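Local coordinates for fibronectin type III domain-containing protein (Simiduia agarivorans, PDB 6P2K) that probably hydrolyses backbone linkages of xyloglucan-like polysaccharides, this chain being the twin beta-propeller glycoside hydrolase family 74 part of a longer secreted protein, at residues B[323-328]-B[374-379]; B[444-449]-B[468-473]; B[572-577]-B[618-623]; B[581-586]-B[603-608]; B[662-667]-B[703-708]. One frame throughout, in Å; residues are numbered along the deposited sequence.

Contact 1 (B[323-328]-B[374-379]); sequences IGWDYA and KYSTPT
Y375 enters the loop 323-328 with its phenol end, just where the chain leaves the last blade of the first seven-bladed propeller and starts toward the second. Segment 323-328 itself belongs to the long connection between the strands 304-314 and 336-338. The Y375 ring stands against W325 as an offset edge-to-face pair: its edge faces the indole, the planes lie 68° apart, and the nearest atoms are Y375 CE2 and W325 NE1 at 3.4 Å. W325 has CG between the backbone N and the carbonyl carbon (chi1 66°), which swings the pyrrole side of the indole, CD1 and NE1, to the Y375 edge. W325 NE1 is meanwhile bonded to G12 O, which helps to hold the rotation of the indole. A tyrosine suits this place because its hydroxyl works twice. It donates to I323 O, with 2.6 Å from Y375 OH to that oxygen, and accepts from the backbone of D326. G324 suits both its positive phi and its neighbour, since a beta carbon there would collide with Y375 OH. The carboxylate of D326 turns to Q355. The second bond on the phenol, D326 N to Y375 OH, is 3.1 Å long and fairly straight, with 158° at the hydrogen.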
# COMPACT_ATOMS: atom_id res chain seq x y z
N ILE B 323 -17.42 24.98 15.31
CA ILE B 323 -16.60 26.11 14.88
C ILE B 323 -16.82 26.47 13.42
O ILE B 323 -16.34 27.52 12.97
CB ILE B 323 -15.11 25.81 15.17
CG1 ILE B 323 -14.30 27.11 15.22
CG2 ILE B 323 -14.55 24.83 14.14
CD1 ILE B 323 -13.00 27.00 15.98
N GLY B 324 -17.57 25.66 12.68
CA GLY B 324 -17.81 25.98 11.29
C GLY B 324 -16.55 25.84 10.45
O GLY B 324 -15.58 25.17 10.84
N TRP B 325 -16.55 26.49 9.29
CA TRP B 325 -15.38 26.40 8.42
C TRP B 325 -14.23 27.27 8.93
O TRP B 325 -13.07 26.93 8.69
CB TRP B 325 -15.74 26.78 6.98
CG TRP B 325 -16.16 28.22 6.73
CD1 TRP B 325 -17.43 28.68 6.55
CD2 TRP B 325 -15.30 29.36 6.60
NE1 TRP B 325 -17.42 30.03 6.32
CE2 TRP B 325 -16.13 30.48 6.35
CE3 TRP B 325 -13.92 29.55 6.67
CZ2 TRP B 325 -15.62 31.76 6.18
CZ3 TRP B 325 -13.41 30.84 6.50
CH2 TRP B 325 -14.26 31.92 6.26
N ASP B 326 -14.54 28.36 9.63
CA ASP B 326 -13.52 29.32 10.07
C ASP B 326 -12.98 28.86 11.41
O ASP B 326 -13.52 29.18 12.47
CB ASP B 326 -14.12 30.72 10.14
CG ASP B 326 -13.07 31.80 10.34
OD1 ASP B 326 -11.86 31.47 10.35
OD2 ASP B 326 -13.45 32.98 10.48
N TYR B 327 -11.88 28.11 11.38
CA TYR B 327 -11.23 27.62 12.59
C TYR B 327 -10.58 28.82 13.29
O TYR B 327 -9.38 29.08 13.17
CB TYR B 327 -10.21 26.53 12.27
CG TYR B 327 -9.75 25.76 13.49
CD1 TYR B 327 -10.50 24.70 13.98
CD2 TYR B 327 -8.57 26.08 14.14
CE1 TYR B 327 -10.09 23.99 15.09
CE2 TYR B 327 -8.14 25.37 15.25
CZ TYR B 327 -8.91 24.33 15.72
OH TYR B 327 -8.49 23.63 16.82
N ALA B 328 -11.40 29.56 14.03
CA ALA B 328 -10.98 30.79 14.70
C ALA B 328 -11.17 30.60 16.20
O ALA B 328 -12.27 30.79 16.72
CB ALA B 328 -11.78 31.99 14.18
N LYS B 374 -24.22 30.22 13.47
CA LYS B 374 -25.24 30.96 12.73
C LYS B 374 -24.67 31.65 11.50
O LYS B 374 -25.20 32.68 11.06
CB LYS B 374 -25.93 31.98 13.64
CG LYS B 374 -26.67 31.38 14.82
CD LYS B 374 -27.90 30.60 14.36
CE LYS B 374 -28.72 30.11 15.54
NZ LYS B 374 -30.10 29.75 15.14
N TYR B 375 -23.60 31.12 10.93
CA TYR B 375 -23.05 31.67 9.70
C TYR B 375 -22.85 30.66 8.59
O TYR B 375 -22.84 31.06 7.42
CB TYR B 375 -21.71 32.39 9.97
CG TYR B 375 -20.52 31.50 10.27
CD1 TYR B 375 -20.32 30.95 11.53
CD2 TYR B 375 -19.56 31.25 9.29
CE1 TYR B 375 -19.23 30.15 11.80
CE2 TYR B 375 -18.46 30.45 9.55
CZ TYR B 375 -18.30 29.91 10.81
OH TYR B 375 -17.20 29.12 11.07
N SER B 376 -22.74 29.37 8.90
CA SER B 376 -22.52 28.36 7.87
C SER B 376 -23.18 27.06 8.31
O SER B 376 -23.45 26.84 9.49
CB SER B 376 -21.03 28.14 7.60
OG SER B 376 -20.32 27.86 8.80
N THR B 377 -23.44 26.19 7.33
CA THR B 377 -24.18 24.96 7.56
C THR B 377 -23.32 23.76 7.16
O THR B 377 -22.86 23.70 6.01
CB THR B 377 -25.48 24.96 6.76
OG1 THR B 377 -26.20 26.17 7.03
CG2 THR B 377 -26.35 23.77 7.13
N PRO B 378 -23.10 22.80 8.04
CA PRO B 378 -22.28 21.64 7.67
C PRO B 378 -23.04 20.71 6.74
O PRO B 378 -24.26 20.56 6.83
CB PRO B 378 -22.00 20.96 9.01
CG PRO B 378 -23.21 21.30 9.85
CD PRO B 378 -23.60 22.70 9.43
N THR B 379 -22.30 20.09 5.82
CA THR B 379 -22.84 19.07 4.94
C THR B 379 -22.35 17.70 5.39
O THR B 379 -21.64 17.55 6.39
CB THR B 379 -22.45 19.32 3.48
OG1 THR B 379 -21.13 18.80 3.25
CG2 THR B 379 -22.47 20.80 3.17

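Contact 2 (B[444-449]-B[468-473]); sequences NLSDVQ and SGYGGG
A type I' beta turn, Y470 to G473, folds over the beginning of the first strand of a blade in the second propeller, where S446 and D447 form a classic beta bulge facing T467. S446 occupies the middle of the contact: its OG lies 3.6 Å above one face of the Y470 ring, toward the rim, and 3.1 Å from G469 O. That oxygen is a likely acceptor for the serine proton, although another lies within reach. With OG between the backbone N and the carbonyl carbon (chi1 38°), the small hydroxyl fits between ring and backbone. Water does much of the remaining joining. One molecule is shared by N444 O, S446 OG and G469 N; a second spans N444 ND2 and Y470 OH. A third donates to D447 OD2 and G469 O while accepting from G472 N, so it ties the turn to the bulge. D447 OD2 has Y404 OH as a further partner, while D447 OD1 receives Q449 NE2 at 3.0 Å on its syn side. S468 CA comes 3.2 Å from N444 O in a CH...O contact, and S468 OG reaches H475 and also D318 O of a neighbouring subunit. G471 and G472 occupy the two central positions of the turn, whose positive phi angles suit glycine, as is typical of type I' turns.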
# COMPACT_ATOMS: atom_id res chain seq x y z
N ASN B 444 0.47 29.04 8.39
CA ASN B 444 -0.86 29.06 7.80
C ASN B 444 -0.82 29.82 6.48
O ASN B 444 -0.31 30.94 6.42
CB ASN B 444 -1.87 29.70 8.76
CG ASN B 444 -1.97 28.97 10.08
OD1 ASN B 444 -2.27 27.77 10.12
ND2 ASN B 444 -1.72 29.68 11.17
N LEU B 445 -1.37 29.21 5.43
CA LEU B 445 -1.39 29.82 4.10
C LEU B 445 -2.66 30.65 3.95
O LEU B 445 -3.60 30.30 3.24
CB LEU B 445 -1.30 28.74 3.03
CG LEU B 445 -0.08 27.81 3.09
CD1 LEU B 445 -0.23 26.66 2.11
CD2 LEU B 445 1.19 28.59 2.82
N SER B 446 -2.67 31.80 4.63
CA SER B 446 -3.87 32.61 4.78
C SER B 446 -4.08 33.62 3.65
O SER B 446 -5.10 34.31 3.65
CB SER B 446 -3.85 33.33 6.13
OG SER B 446 -2.54 33.77 6.46
N ASP B 447 -3.15 33.72 2.69
CA ASP B 447 -3.26 34.69 1.61
C ASP B 447 -2.94 34.00 0.29
O ASP B 447 -1.84 33.46 0.12
CB ASP B 447 -2.32 35.88 1.83
CG ASP B 447 -2.63 37.05 0.93
OD1 ASP B 447 -2.06 37.10 -0.19
OD2 ASP B 447 -3.44 37.91 1.33
N VAL B 448 -3.89 34.02 -0.65
CA VAL B 448 -3.80 33.27 -1.90
C VAL B 448 -4.24 34.21 -3.03
O VAL B 448 -5.42 34.28 -3.38
CB VAL B 448 -4.65 31.99 -1.89
CG1 VAL B 448 -4.51 31.24 -3.20
CG2 VAL B 448 -4.25 31.10 -0.72
N GLN B 449 -3.27 34.91 -3.63
CA GLN B 449 -3.57 35.96 -4.59
C GLN B 449 -3.76 35.46 -6.02
O GLN B 449 -4.22 36.24 -6.87
CB GLN B 449 -2.47 37.03 -4.56
CG GLN B 449 -2.46 37.84 -3.28
CD GLN B 449 -1.37 38.91 -3.23
OE1 GLN B 449 -0.99 39.47 -4.26
NE2 GLN B 449 -0.88 39.19 -2.03
N SER B 468 1.76 33.06 4.02
CA SER B 468 1.25 33.55 5.28
C SER B 468 1.04 35.06 5.23
O SER B 468 1.52 35.75 4.33
CB SER B 468 2.20 33.18 6.42
OG SER B 468 3.53 33.56 6.11
N GLY B 469 0.31 35.57 6.22
CA GLY B 469 0.02 36.98 6.29
C GLY B 469 -1.46 37.29 6.26
O GLY B 469 -2.21 36.67 5.51
N TYR B 470 -1.88 38.26 7.07
CA TYR B 470 -3.27 38.64 7.21
C TYR B 470 -3.49 40.06 6.69
O TYR B 470 -2.55 40.85 6.57
CB TYR B 470 -3.73 38.54 8.67
CG TYR B 470 -3.66 37.12 9.17
CD1 TYR B 470 -4.64 36.20 8.83
CD2 TYR B 470 -2.59 36.69 9.95
CE1 TYR B 470 -4.58 34.90 9.27
CE2 TYR B 470 -2.52 35.38 10.39
CZ TYR B 470 -3.52 34.49 10.05
OH TYR B 470 -3.47 33.19 10.48
N GLY B 471 -4.75 40.36 6.38
CA GLY B 471 -5.10 41.67 5.87
C GLY B 471 -4.49 41.98 4.52
O GLY B 471 -4.29 43.16 4.19
N GLY B 472 -4.20 40.96 3.72
CA GLY B 472 -3.53 41.15 2.45
C GLY B 472 -2.03 41.33 2.54
O GLY B 472 -1.39 41.51 1.50
N GLY B 473 -1.46 41.29 3.74
CA GLY B 473 -0.03 41.45 3.91
C GLY B 473 0.75 40.18 3.65
O GLY B 473 1.42 39.66 4.54
O HOH W 1 -0.65 33.56 8.14
O HOH W 2 -0.59 32.66 11.59
O HOH W 3 -4.26 37.82 3.88
O HOH W 4 0.71 41.46 -1.13

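Contact 3 (B[572-577]-B[618-623]); sequences KIAPHP and AEVEAW
K572 and A574 of strand 567-575, and P577 just beyond its end, project onto the backbone of 618-623. The two strands are the first of successive blades in the second beta-propeller, running nearly parallel (15°) with axes 6.1 Å apart at the closest, and they meet through side chains. A574 is a small knob: its CB sinks into a shallow hollow floored by V620 O and A622 N and flanked by V620 CG1 at 3.9 Å. A622 answers with a bump of its own, its CB sitting 4.2 Å from A574 CB and equally far from P577 CD, between the two. Methyl groups suit a seam in which larger side chains would probably push the strands apart. K572 covers the other end. Its CG, anti to the backbone N (chi1 171°), lies 3.3 Å from V620 O, and the chain continues across that carbonyl until NZ forms a salt bridge with E621 OE2 at 2.9 Å. The ammonium comes from above the carboxylate plane; E621 OE1 is held by G698 N of the following blade. A methionine in place of K572 would probably leave E621 OE2 without its positive mate. The K572 side chain also lies against the zinc ligand D513. At the far end the P577 ring fills the step beside the main chain, with P577 CG 3.7 Å from W623 C.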
# COMPACT_ATOMS: atom_id res chain seq x y z
N LYS B 572 -1.65 40.72 -13.79
CA LYS B 572 -2.21 39.59 -14.50
C LYS B 572 -1.26 39.17 -15.60
O LYS B 572 -0.71 40.02 -16.31
CB LYS B 572 -3.59 39.92 -15.09
CG LYS B 572 -4.12 38.84 -16.02
CD LYS B 572 -5.63 38.69 -15.94
CE LYS B 572 -6.08 37.46 -16.70
NZ LYS B 572 -7.54 37.51 -17.01
N ILE B 573 -1.06 37.87 -15.74
CA ILE B 573 -0.27 37.29 -16.82
C ILE B 573 -1.23 36.64 -17.81
O ILE B 573 -2.10 35.86 -17.41
CB ILE B 573 0.75 36.27 -16.29
CG1 ILE B 573 1.72 36.93 -15.32
CG2 ILE B 573 1.50 35.63 -17.44
CD1 ILE B 573 2.66 35.95 -14.64
N ALA B 574 -1.07 36.97 -19.09
CA ALA B 574 -1.93 36.47 -20.16
C ALA B 574 -1.07 35.75 -21.19
O ALA B 574 -0.59 36.37 -22.15
CB ALA B 574 -2.73 37.61 -20.80
N PRO B 575 -0.85 34.45 -21.03
CA PRO B 575 -0.11 33.70 -22.05
C PRO B 575 -0.89 33.63 -23.35
O PRO B 575 -2.12 33.60 -23.36
CB PRO B 575 0.06 32.31 -21.42
CG PRO B 575 -0.21 32.50 -19.95
CD PRO B 575 -1.24 33.59 -19.90
N HIS B 576 -0.14 33.60 -24.45
CA HIS B 576 -0.75 33.60 -25.77
C HIS B 576 -1.61 32.34 -25.93
O HIS B 576 -1.20 31.25 -25.51
CB HIS B 576 0.33 33.67 -26.84
CG HIS B 576 -0.18 33.94 -28.22
ND1 HIS B 576 -0.89 33.02 -28.96
CD2 HIS B 576 -0.06 35.04 -29.01
CE1 HIS B 576 -1.20 33.54 -30.13
NE2 HIS B 576 -0.71 34.76 -30.19
N PRO B 577 -2.80 32.45 -26.53
CA PRO B 577 -3.72 31.29 -26.53
C PRO B 577 -3.24 30.12 -27.37
O PRO B 577 -3.64 28.98 -27.08
CB PRO B 577 -5.02 31.89 -27.08
CG PRO B 577 -4.60 33.11 -27.83
CD PRO B 577 -3.43 33.66 -27.08
N ALA B 618 -4.56 46.99 -12.97
CA ALA B 618 -4.72 46.90 -14.41
C ALA B 618 -4.55 45.45 -14.87
O ALA B 618 -3.67 44.73 -14.39
CB ALA B 618 -3.69 47.79 -15.11
N GLU B 619 -5.38 45.04 -15.82
CA GLU B 619 -5.41 43.67 -16.31
C GLU B 619 -5.19 43.63 -17.81
O GLU B 619 -5.46 44.60 -18.53
CB GLU B 619 -6.73 42.99 -15.98
CG GLU B 619 -6.93 42.64 -14.52
CD GLU B 619 -8.35 42.21 -14.24
OE1 GLU B 619 -9.27 42.79 -14.86
OE2 GLU B 619 -8.56 41.30 -13.40
N VAL B 620 -4.73 42.47 -18.28
CA VAL B 620 -4.65 42.17 -19.70
C VAL B 620 -5.16 40.75 -19.91
O VAL B 620 -4.96 39.88 -19.06
CB VAL B 620 -3.21 42.34 -20.25
CG1 VAL B 620 -2.26 41.34 -19.60
CG2 VAL B 620 -3.20 42.21 -21.77
N GLU B 621 -5.84 40.53 -21.03
CA GLU B 621 -6.34 39.21 -21.40
C GLU B 621 -6.06 38.96 -22.87
O GLU B 621 -6.24 39.85 -23.70
CB GLU B 621 -7.85 39.08 -21.14
CG GLU B 621 -8.42 37.68 -21.38
CD GLU B 621 -8.57 36.88 -20.10
OE1 GLU B 621 -9.70 36.83 -19.56
OE2 GLU B 621 -7.56 36.29 -19.64
N ALA B 622 -5.62 37.75 -23.18
CA ALA B 622 -5.36 37.33 -24.55
C ALA B 622 -6.13 36.05 -24.84
O ALA B 622 -6.07 35.10 -24.05
CB ALA B 622 -3.86 37.12 -24.79
N TRP B 623 -6.85 36.03 -25.95
CA TRP B 623 -7.65 34.86 -26.31
C TRP B 623 -7.88 34.87 -27.82
O TRP B 623 -7.64 35.87 -28.50
CB TRP B 623 -8.97 34.83 -25.53
CG TRP B 623 -10.03 35.75 -26.06
CD1 TRP B 623 -11.07 35.41 -26.88
CD2 TRP B 623 -10.18 37.15 -25.77
NE1 TRP B 623 -11.85 36.51 -27.13
CE2 TRP B 623 -11.33 37.59 -26.46
CE3 TRP B 623 -9.46 38.07 -25.00
CZ2 TRP B 623 -11.76 38.92 -26.41
CZ3 TRP B 623 -9.89 39.38 -24.95
CH2 TRP B 623 -11.04 39.79 -25.66
O HOH W 5 -4.12 33.44 -21.73

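Contact 4 (B[581-586]-B[603-608]); sequences KVVFFS and GSWTFA
V583 puts its CG1 methyl against two aromatic side chains at once, 3.9 Å from W605 CZ3 and with F607 CZ as its other neighbour. The strands concerned are the second and fourth of a propeller blade, separated by strand 593-599, so they do not pair. Their axes stay 9.2 Å apart at the closest and diverge by 35°, and it is large rings that span the distance. A branched valine suits the middle, being compact enough to let both rings approach a single methyl. F585 extends the packing: CG lies between the backbone N and the carbonyl carbon (chi1 68°), which brings CE1 within 3.8 Å of F607 CE2. There F607 meets the edge of the F585 ring, near its plane, and the two side chains run at about a right angle to each other. F585 also meets W595 of the intervening strand. M533 and M535, from strand 532-536 of the preceding blade, touch F607 and W605 respectively, so the rings join one blade to the next. At the outer end the indole rests against main chain as well as methyl, with W605 CZ3 3.5 Å from K581 O.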
# COMPACT_ATOMS: atom_id res chain seq x y z
N LYS B 581 5.35 30.40 -26.96
CA LYS B 581 6.53 31.26 -26.95
C LYS B 581 6.21 32.73 -26.74
O LYS B 581 7.13 33.55 -26.76
CB LYS B 581 7.33 31.12 -28.25
CG LYS B 581 7.84 29.72 -28.55
CD LYS B 581 8.56 29.72 -29.89
CE LYS B 581 9.65 28.67 -29.94
NZ LYS B 581 9.11 27.35 -30.38
N VAL B 582 4.94 33.10 -26.56
CA VAL B 582 4.54 34.49 -26.41
C VAL B 582 3.72 34.62 -25.14
O VAL B 582 2.83 33.79 -24.88
CB VAL B 582 3.75 35.00 -27.62
CG1 VAL B 582 3.23 36.41 -27.37
CG2 VAL B 582 4.62 34.98 -28.87
N VAL B 583 4.01 35.64 -24.34
CA VAL B 583 3.30 35.90 -23.09
C VAL B 583 3.13 37.40 -22.93
O VAL B 583 4.04 38.18 -23.26
CB VAL B 583 4.03 35.27 -21.88
CG1 VAL B 583 5.38 35.93 -21.66
CG2 VAL B 583 3.17 35.37 -20.63
N PHE B 584 1.97 37.81 -22.43
CA PHE B 584 1.70 39.20 -22.08
C PHE B 584 1.46 39.30 -20.58
O PHE B 584 1.11 38.32 -19.92
CB PHE B 584 0.47 39.75 -22.83
CG PHE B 584 0.49 39.51 -24.31
CD1 PHE B 584 -0.02 38.33 -24.84
CD2 PHE B 584 0.98 40.46 -25.17
CE1 PHE B 584 -0.02 38.10 -26.20
CE2 PHE B 584 0.99 40.24 -26.54
CZ PHE B 584 0.49 39.06 -27.05
N PHE B 585 1.64 40.50 -20.04
CA PHE B 585 1.25 40.77 -18.67
C PHE B 585 1.10 42.27 -18.48
O PHE B 585 1.66 43.07 -19.23
CB PHE B 585 2.24 40.18 -17.65
CG PHE B 585 3.60 40.85 -17.64
CD1 PHE B 585 4.58 40.47 -18.54
CD2 PHE B 585 3.90 41.81 -16.69
CE1 PHE B 585 5.83 41.06 -18.51
CE2 PHE B 585 5.15 42.41 -16.67
CZ PHE B 585 6.11 42.03 -17.58
N SER B 586 0.32 42.64 -17.46
CA SER B 586 0.13 44.03 -17.09
C SER B 586 1.09 44.36 -15.96
O SER B 586 1.03 43.75 -14.88
CB SER B 586 -1.32 44.29 -16.67
OG SER B 586 -1.76 43.33 -15.72
N GLY B 603 16.29 29.95 -26.97
CA GLY B 603 15.65 29.77 -25.68
C GLY B 603 15.58 31.03 -24.84
O GLY B 603 14.88 31.03 -23.82
N SER B 604 16.29 32.09 -25.22
CA SER B 604 16.20 33.34 -24.49
C SER B 604 14.91 34.07 -24.84
O SER B 604 14.24 33.76 -25.83
CB SER B 604 17.41 34.24 -24.81
OG SER B 604 17.39 34.66 -26.16
N TRP B 605 14.55 35.04 -24.00
CA TRP B 605 13.33 35.81 -24.15
C TRP B 605 13.67 37.28 -24.34
O TRP B 605 14.62 37.79 -23.74
CB TRP B 605 12.42 35.66 -22.93
CG TRP B 605 11.85 34.29 -22.73
CD1 TRP B 605 12.51 33.16 -22.32
CD2 TRP B 605 10.48 33.89 -22.93
NE1 TRP B 605 11.64 32.10 -22.25
CE2 TRP B 605 10.39 32.52 -22.62
CE3 TRP B 605 9.33 34.57 -23.34
CZ2 TRP B 605 9.19 31.82 -22.71
CZ3 TRP B 605 8.14 33.87 -23.43
CH2 TRP B 605 8.08 32.50 -23.11
N THR B 606 12.89 37.97 -25.17
CA THR B 606 12.95 39.42 -25.29
C THR B 606 11.59 39.99 -24.92
O THR B 606 10.56 39.55 -25.45
CB THR B 606 13.35 39.86 -26.71
OG1 THR B 606 12.42 39.34 -27.66
CG2 THR B 606 14.75 39.37 -27.04
N PHE B 607 11.58 40.95 -24.00
CA PHE B 607 10.36 41.56 -23.50
C PHE B 607 10.35 43.04 -23.85
O PHE B 607 11.40 43.69 -23.89
CB PHE B 607 10.23 41.42 -21.98
CG PHE B 607 9.71 40.08 -21.53
CD1 PHE B 607 10.50 38.95 -21.60
CD2 PHE B 607 8.42 39.97 -21.03
CE1 PHE B 607 10.02 37.72 -21.19
CE2 PHE B 607 7.93 38.74 -20.62
CZ PHE B 607 8.73 37.62 -20.70
N ALA B 608 9.15 43.57 -24.10
CA ALA B 608 9.00 44.98 -24.39
C ALA B 608 7.60 45.43 -24.00
O ALA B 608 6.65 44.65 -24.02
CB ALA B 608 9.25 45.29 -25.88

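Contact 5 (B[662-667]-B[703-708]); sequences KIFTPA and IVMSYY
F664 swings its ring out with CG opposite the backbone N (chi1 -153°), while M705 starts with CG between its backbone N and carbonyl carbon (chi1 63°) and curls at both following bonds, which brings its sulfur beside that ring. The result is a Met-aromatic contact approached obliquely: M705 SD is 3.8 Å from F664 CD2 and lies 72° off the ring normal. The flexible thioether can do two jobs, for its methyl, M705 CE, also sits 3.4 Å above the centre of the Y707 ring. Y707 in turn touches F664, with Y707 CE2 4.1 Å from F664 CE2. Its hydroxyl comes against the proline that opens the next helix, with 3.3 Å from Y707 OH to P666 CD. Proline has no N-H to give that hydroxyl, which is bonded instead to W648 O. A phenylalanine in place of Y707 would probably leave W648 O without that partner and open a small gap beside P666. Farther along, I663 and I703 meet tip to tip at their CD1 atoms, 4.2 Å apart. The contact joins two consecutive blades: 661-664 is the last strand of one and 702-709 the second of the next. T665 is the N-cap of helix 666-672, and W731 of strand 729-733, in the same blade as 702-709, stacks on F664.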
# COMPACT_ATOMS: atom_id res chain seq x y z
N LYS B 662 -9.94 52.17 -28.47
CA LYS B 662 -10.86 52.34 -27.35
C LYS B 662 -12.19 51.68 -27.67
O LYS B 662 -12.78 51.93 -28.73
CB LYS B 662 -11.08 53.83 -27.07
CG LYS B 662 -10.49 54.34 -25.77
CD LYS B 662 -10.95 55.77 -25.48
CE LYS B 662 -9.89 56.78 -25.86
NZ LYS B 662 -9.97 58.02 -25.03
N ILE B 663 -12.69 50.84 -26.76
CA ILE B 663 -13.98 50.19 -27.01
C ILE B 663 -14.94 50.33 -25.83
O ILE B 663 -16.12 49.99 -25.95
CB ILE B 663 -13.80 48.70 -27.37
CG1 ILE B 663 -13.20 47.92 -26.20
CG2 ILE B 663 -12.97 48.55 -28.64
CD1 ILE B 663 -13.35 46.41 -26.33
N PHE B 664 -14.46 50.84 -24.69
CA PHE B 664 -15.38 51.14 -23.59
C PHE B 664 -14.78 52.21 -22.70
O PHE B 664 -13.63 52.09 -22.26
CB PHE B 664 -15.71 49.89 -22.77
CG PHE B 664 -17.05 49.96 -22.09
CD1 PHE B 664 -18.20 50.14 -22.84
CD2 PHE B 664 -17.16 49.86 -20.72
CE1 PHE B 664 -19.44 50.20 -22.23
CE2 PHE B 664 -18.39 49.92 -20.10
CZ PHE B 664 -19.54 50.10 -20.86
N THR B 665 -15.56 53.24 -22.42
CA THR B 665 -15.17 54.39 -21.62
C THR B 665 -16.21 54.64 -20.54
O THR B 665 -17.30 54.08 -20.57
CB THR B 665 -15.03 55.64 -22.50
OG1 THR B 665 -16.32 55.99 -23.02
CG2 THR B 665 -14.08 55.37 -23.66
N PRO B 666 -15.88 55.47 -19.54
CA PRO B 666 -16.92 55.88 -18.57
C PRO B 666 -18.16 56.47 -19.21
O PRO B 666 -19.27 56.28 -18.69
CB PRO B 666 -16.19 56.90 -17.69
CG PRO B 666 -14.76 56.47 -17.74
CD PRO B 666 -14.54 55.91 -19.12
N ALA B 667 -18.02 57.20 -20.32
CA ALA B 667 -19.19 57.74 -21.00
C ALA B 667 -20.08 56.63 -21.54
O ALA B 667 -21.31 56.70 -21.44
CB ALA B 667 -18.76 58.68 -22.12
N ILE B 703 -16.74 39.95 -23.78
CA ILE B 703 -15.82 40.72 -22.94
C ILE B 703 -16.62 41.29 -21.78
O ILE B 703 -17.76 41.74 -21.96
CB ILE B 703 -15.13 41.85 -23.74
CG1 ILE B 703 -14.30 41.28 -24.88
CG2 ILE B 703 -14.26 42.71 -22.83
CD1 ILE B 703 -13.94 42.31 -25.94
N VAL B 704 -16.04 41.26 -20.58
CA VAL B 704 -16.70 41.75 -19.38
C VAL B 704 -15.75 42.67 -18.62
O VAL B 704 -14.53 42.51 -18.69
CB VAL B 704 -17.18 40.58 -18.48
CG1 VAL B 704 -16.00 39.74 -18.01
CG2 VAL B 704 -17.99 41.09 -17.28
N MET B 705 -16.32 43.64 -17.92
CA MET B 705 -15.56 44.53 -17.05
C MET B 705 -16.51 45.09 -15.99
O MET B 705 -17.73 44.99 -16.11
CB MET B 705 -14.89 45.66 -17.84
CG MET B 705 -15.86 46.61 -18.54
SD MET B 705 -16.40 47.98 -17.50
CE MET B 705 -14.84 48.78 -17.15
N SER B 706 -15.92 45.69 -14.95
CA SER B 706 -16.70 46.23 -13.85
C SER B 706 -16.05 47.51 -13.34
O SER B 706 -14.87 47.50 -12.98
CB SER B 706 -16.83 45.21 -12.71
OG SER B 706 -17.21 45.83 -11.50
N TYR B 707 -16.83 48.59 -13.30
CA TYR B 707 -16.36 49.88 -12.80
C TYR B 707 -16.61 49.96 -11.30
O TYR B 707 -17.75 49.80 -10.84
CB TYR B 707 -17.06 51.03 -13.52
CG TYR B 707 -16.34 51.50 -14.77
CD1 TYR B 707 -15.03 51.93 -14.72
CD2 TYR B 707 -16.99 51.51 -16.00
CE1 TYR B 707 -14.37 52.36 -15.86
CE2 TYR B 707 -16.35 51.94 -17.14
CZ TYR B 707 -15.03 52.36 -17.07
OH TYR B 707 -14.38 52.79 -18.20
N TYR B 708 -15.56 50.24 -10.53
CA TYR B 708 -15.63 50.15 -9.08
C TYR B 708 -14.54 51.03 -8.47
O TYR B 708 -13.38 50.95 -8.88
CB TYR B 708 -15.48 48.69 -8.63
CG TYR B 708 -15.34 48.49 -7.15
CD1 TYR B 708 -16.44 48.54 -6.31
CD2 TYR B 708 -14.10 48.21 -6.58
CE1 TYR B 708 -16.32 48.34 -4.95
CE2 TYR B 708 -13.96 48.01 -5.22
CZ TYR B 708 -15.07 48.07 -4.41
OH TYR B 708 -14.94 47.87 -3.05

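In the fold
Contact 1 is wholly buried at the passage between the propellers; the other four, in the second propeller, are only partly buried. Contacts 1 and 2 set loops against the starts of strands and rely on polar bonds, direct in the first and largely through water in the second, whereas contacts 4 and 5 are apolar. Contact 3 combines methyl packing with a salt bridge. Contacts 3 and 4 share a sheet: strands 567-575 and 582-588 pair directly, with A574 N 2.7 Å from F584 O. Contact 4 works across one blade, while contacts 3 and 5 join successive blades and meet where W623 packs on I703. Contacts 1 and 5 lie on opposite sides of the chain's centre, with centres about 38 Å apart.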